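PadR family transcriptional regulator (Streptococcus pneumoniae, PDB 5ZQH) probably binds operator DNA as a dimer through a winged helix-turn-helix domain and regulates transcription. Local coordinates at residues 11-14 / 15-19; 42-45 / 46-50. All coordinates share one frame; numbering follows the deposited sequence.

Interaction 1: residues 11-14 / 15-19; sequences GCVL and DMIGQ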
loop_
_atom_site.group_PDB
_atom_site.type_symbol
_atom_site.label_atom_id
_atom_site.label_comp_id
_atom_site.label_asym_id
_atom_site.label_seq_id
_atom_site.Cartn_x
_atom_site.Cartn_y
_atom_site.Cartn_z
ATOM N N GLY A 11 -1.035 2.664 -8.447
ATOM C CA GLY A 11 -0.270 1.795 -9.341
ATOM C C GLY A 11 -1.096 1.138 -10.430
ATOM O O GLY A 11 -0.696 1.156 -11.596
ATOM N N CYS A 12 -2.253 0.585 -10.050
ATOM C CA CYS A 12 -3.176 -0.070 -11.000
ATOM C C CYS A 12 -3.768 0.888 -12.040
ATOM O O CYS A 12 -3.766 0.569 -13.228
ATOM C CB CYS A 12 -4.281 -0.853 -10.270
ATOM S SG CYS A 12 -3.684 -2.321 -9.390
ATOM N N VAL A 13 -4.250 2.055 -11.593
ATOM C CA VAL A 13 -4.753 3.126 -12.497
ATOM C C VAL A 13 -3.664 3.615 -13.470
ATOM O O VAL A 13 -3.912 3.756 -14.669
ATOM C CB VAL A 13 -5.429 4.295 -11.710
ATOM C CG1 VAL A 13 -5.539 5.575 -12.529
ATOM C CG2 VAL A 13 -6.811 3.880 -11.230
ATOM N N LEU A 14 -2.471 3.857 -12.935
ATOM C CA LEU A 14 -1.284 4.216 -13.714
ATOM C C LEU A 14 -0.907 3.163 -14.769
ATOM O O LEU A 14 -0.632 3.518 -15.922
ATOM C CB LEU A 14 -0.106 4.491 -12.768
ATOM C CG LEU A 14 0.571 5.866 -12.611
ATOM C CD1 LEU A 14 -0.239 7.062 -13.099
ATOM C CD2 LEU A 14 1.032 6.060 -11.171
ATOM N N ASP A 15 -0.920 1.886 -14.373
ATOM C CA ASP A 15 -0.631 0.763 -15.278
ATOM C C ASP A 15 -1.652 0.643 -16.411
ATOM O O ASP A 15 -1.267 0.480 -17.571
ATOM C CB ASP A 15 -0.524 -0.555 -14.499
ATOM C CG ASP A 15 0.075 -1.692 -15.328
ATOM O OD1 ASP A 15 1.252 -1.589 -15.742
ATOM O OD2 ASP A 15 -0.632 -2.697 -15.549
ATOM N N MET A 16 -2.939 0.742 -16.066
ATOM C CA MET A 16 -4.044 0.687 -17.031
ATOM C C MET A 16 -3.966 1.777 -18.100
ATOM O O MET A 16 -4.214 1.504 -19.275
ATOM C CB MET A 16 -5.396 0.740 -16.320
ATOM C CG MET A 16 -5.787 -0.560 -15.647
ATOM S SD MET A 16 -7.289 -0.371 -14.677
ATOM C CE MET A 16 -7.467 -2.036 -14.034
ATOM N N ILE A 17 -3.612 2.992 -17.674
ATOM C CA ILE A 17 -3.387 4.150 -18.552
ATOM C C ILE A 17 -2.169 3.928 -19.469
ATOM O O ILE A 17 -2.165 4.370 -20.623
ATOM C CB ILE A 17 -3.276 5.455 -17.718
ATOM C CG1 ILE A 17 -4.659 5.880 -17.216
ATOM C CG2 ILE A 17 -2.654 6.601 -18.503
ATOM C CD1 ILE A 17 -4.633 6.748 -15.969
ATOM N N GLY A 18 -1.160 3.228 -18.950
ATOM C CA GLY A 18 0.011 2.804 -19.729
ATOM C C GLY A 18 -0.268 1.791 -20.830
ATOM O O GLY A 18 0.252 1.933 -21.942
ATOM N N GLN A 19 -1.081 0.776 -20.514
ATOM C CA GLN A 19 -1.475 -0.273 -21.470
ATOM C C GLN A 19 -2.271 0.311 -22.632
ATOM O O GLN A 19 -1.963 0.060 -23.800
ATOM C CB GLN A 19 -2.341 -1.340 -20.793
ATOM C CG GLN A 19 -1.713 -2.109 -19.638
ATOM C CD GLN A 19 -2.731 -2.971 -18.893
ATOM O OE1 GLN A 19 -3.845 -3.213 -19.388
ATOM N NE2 GLN A 19 -2.355 -3.441 -17.701
#
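Val13 lays its CG1 methyl alongside the tip of Ile17, one turn further on in helix 3-19, the first helix of the winged helix-turn-helix domain. The two branched side chains lie side by side and point the same way, with Val13 CG1 and Ile17 CD1 3.7 Å apart. In Val13 that methyl stands opposite the backbone N, next to the carbonyl carbon and hence nearer the following turn. Ile17 leans back to meet it: CG1 is turned away from its own carbonyl carbon (chi1 -74°), and the chain then runs back over the preceding turn until CD1 rests 3.3 Å from Val13 O. Leu27 and Leu31 of helix 24-34 and Leu47 and Leu48 of helix 45-53 cover this apolar flank.

Met16 does something similar beside the neighbouring carbonyl, where its CG lies 3.3 Å from Cys12 O. The extended side chain packs on Leu27 and Leu31, and Ile100 of the second subunit also packs on Met16. Four successive i to i+4 backbone bonds hold the turn, from Asp15 N to Gly11 O through Gly18 N to Leu14 O.

Asp15 occupies a more polar flank facing helix 77-101, where OD1 accepts a hydrogen bond from Trp87 NE1. Its other oxygen is taken up within the same helix: Gln19 NE2 donates to Asp15 OD2 over 2.9 Å, approaching from above the carboxylate plane, 47° out of it, along a bent path with an N-H...O angle of 137°.

Interaction 2: residues 42-45 / 46-50; sequences GTIY and PLLQK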
loop_
_atom_site.group_PDB
_atom_site.type_symbol
_atom_site.label_atom_id
_atom_site.label_comp_id
_atom_site.label_asym_id
_atom_site.label_seq_id
_atom_site.Cartn_x
_atom_site.Cartn_y
_atom_site.Cartn_z
ATOM N N GLY A 42 -17.867 8.118 -7.036
ATOM C CA GLY A 42 -16.904 9.019 -7.676
ATOM C C GLY A 42 -15.617 9.199 -6.884
ATOM O O GLY A 42 -15.216 10.326 -6.591
ATOM N N THR A 43 -14.978 8.075 -6.550
ATOM C CA THR A 43 -13.736 8.032 -5.757
ATOM C C THR A 43 -12.480 7.908 -6.622
ATOM O O THR A 43 -11.358 8.084 -6.129
ATOM C CB THR A 43 -13.762 6.868 -4.746
ATOM O OG1 THR A 43 -14.441 5.746 -5.326
ATOM C CG2 THR A 43 -14.488 7.280 -3.466
ATOM N N ILE A 44 -12.686 7.629 -7.912
ATOM C CA ILE A 44 -11.613 7.389 -8.881
ATOM C C ILE A 44 -11.118 8.680 -9.547
ATOM O O ILE A 44 -9.907 8.876 -9.696
ATOM C CB ILE A 44 -12.039 6.322 -9.936
ATOM C CG1 ILE A 44 -12.383 4.966 -9.274
ATOM C CG2 ILE A 44 -11.007 6.155 -11.050
ATOM C CD1 ILE A 44 -11.360 4.398 -8.296
ATOM N N TYR A 45 -12.049 9.553 -9.934
ATOM C CA TYR A 45 -11.699 10.818 -10.582
ATOM C C TYR A 45 -10.870 11.788 -9.703
ATOM O O TYR A 45 -10.048 12.522 -10.255
ATOM C CB TYR A 45 -12.922 11.520 -11.187
ATOM C CG TYR A 45 -12.649 12.158 -12.535
ATOM C CD1 TYR A 45 -11.992 13.386 -12.630
ATOM C CD2 TYR A 45 -13.046 11.531 -13.718
ATOM C CE1 TYR A 45 -11.729 13.973 -13.864
ATOM C CE2 TYR A 45 -12.790 12.104 -14.956
ATOM C CZ TYR A 45 -12.126 13.332 -15.024
ATOM O OH TYR A 45 -11.865 13.921 -16.244
ATOM N N PRO A 46 -11.079 11.802 -8.357
ATOM C CA PRO A 46 -10.115 12.514 -7.496
ATOM C C PRO A 46 -8.659 12.058 -7.663
ATOM O O PRO A 46 -7.756 12.908 -7.682
ATOM C CB PRO A 46 -10.612 12.205 -6.084
ATOM C CG PRO A 46 -12.077 12.064 -6.248
ATOM C CD PRO A 46 -12.291 11.431 -7.594
ATOM N N LEU A 47 -8.445 10.741 -7.793
ATOM C CA LEU A 47 -7.121 10.176 -8.084
ATOM C C LEU A 47 -6.589 10.604 -9.464
ATOM O O LEU A 47 -5.424 11.008 -9.584
ATOM C CB LEU A 47 -7.128 8.645 -7.933
ATOM C CG LEU A 47 -5.902 7.812 -8.345
ATOM C CD1 LEU A 47 -4.696 8.105 -7.456
ATOM C CD2 LEU A 47 -6.241 6.327 -8.336
ATOM N N LEU A 48 -7.445 10.530 -10.486
ATOM C CA LEU A 48 -7.108 11.004 -11.830
ATOM C C LEU A 48 -6.757 12.489 -11.833
ATOM O O LEU A 48 -5.822 12.899 -12.520
ATOM C CB LEU A 48 -8.239 10.719 -12.829
ATOM C CG LEU A 48 -8.594 9.270 -13.195
ATOM C CD1 LEU A 48 -9.850 9.245 -14.060
ATOM C CD2 LEU A 48 -7.449 8.553 -13.900
ATOM N N GLN A 49 -7.502 13.272 -11.050
ATOM C CA GLN A 49 -7.262 14.708 -10.868
ATOM C C GLN A 49 -5.866 14.975 -10.287
ATOM O O GLN A 49 -5.160 15.864 -10.766
ATOM C CB GLN A 49 -8.337 15.307 -9.953
ATOM C CG GLN A 49 -8.656 16.774 -10.196
ATOM C CD GLN A 49 -10.096 17.003 -10.624
ATOM O OE1 GLN A 49 -11.037 16.472 -10.019
ATOM N NE2 GLN A 49 -10.280 17.812 -11.658
ATOM N N LYS A 50 -5.489 14.185 -9.271
ATOM C CA LYS A 50 -4.201 14.286 -8.583
ATOM C C LYS A 50 -3.024 13.978 -9.506
ATOM O O LYS A 50 -2.062 14.747 -9.553
ATOM C CB LYS A 50 -4.177 13.385 -7.344
ATOM C CG LYS A 50 -2.990 13.609 -6.407
ATOM C CD LYS A 50 -3.181 12.900 -5.074
ATOM C CE LYS A 50 -2.737 11.446 -5.127
ATOM N NZ LYS A 50 -3.716 10.543 -4.457
#
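Tyr45 and Leu48 cross at about a right angle, the leucine placing its CD1 methyl over one face of the phenol ring, 3.9 Å from Tyr45 CD2. Leu48 CG lies beside its own backbone N (chi1 -66°), which directs the side chain back toward the start of helix 45-53 and the ring. Gln49 takes a different side of the same ring. Its chain bends at chi2 and brings OE1 to the ring edge, near its plane and 4.2 Å from Tyr45 CD1; ring and amide planes are 64° apart, so the two flat groups do not stack. Methyl on a face and amide oxygen at an edge thus flank the aromatic group, while Lys71 of strand 69-75 also touches Tyr45.

Pro46 packs against the incoming chain. The CD of its pyrrolidine ring lies 3.3 Å from Gly42 O, against the backbone that leads into the helix. Having no N-H to donate, proline suits this first turn, and the regular i to i+4 bonding across the junction is carried by the residues after it. Leu48 N donates to Ile44 O at 3.1 Å, and Gln49 N to Tyr45 O at 2.8 Å.

Beneath this partly exposed surface, Ile44 reaches Val28 and Leu31 of helix 24-34, and Leu48 also reaches Leu27 and Phe73 of strand 69-75. An exposed first turn over a buried leucine face is consistent with the start of the recognition helix in a PadR-type winged helix-turn-helix domain.

Interaction 1 and interaction 2 lie on the first and third helices of one winged helix-turn-helix domain, with centres 14 Å apart, and their apolar sides meet directly. Val13 bridges two leucines of 46-50, its CG1 lying 3.8 Å from Leu48 CD2 and its CG2 3.8 Å from Leu47 CD2. Ile17 CD1 adds a third contact, 3.9 Å from the same Leu48 CD2. Leu48 therefore joins the two, with CD2 on helix 3-19 and its other methyl on the tyrosine ring of interaction 2. Residues 11-19 face the second subunit on another flank, whereas 42-50 present an exposed surface probably used for DNA; the two contacts thus share one leucine-rich core between these flanks.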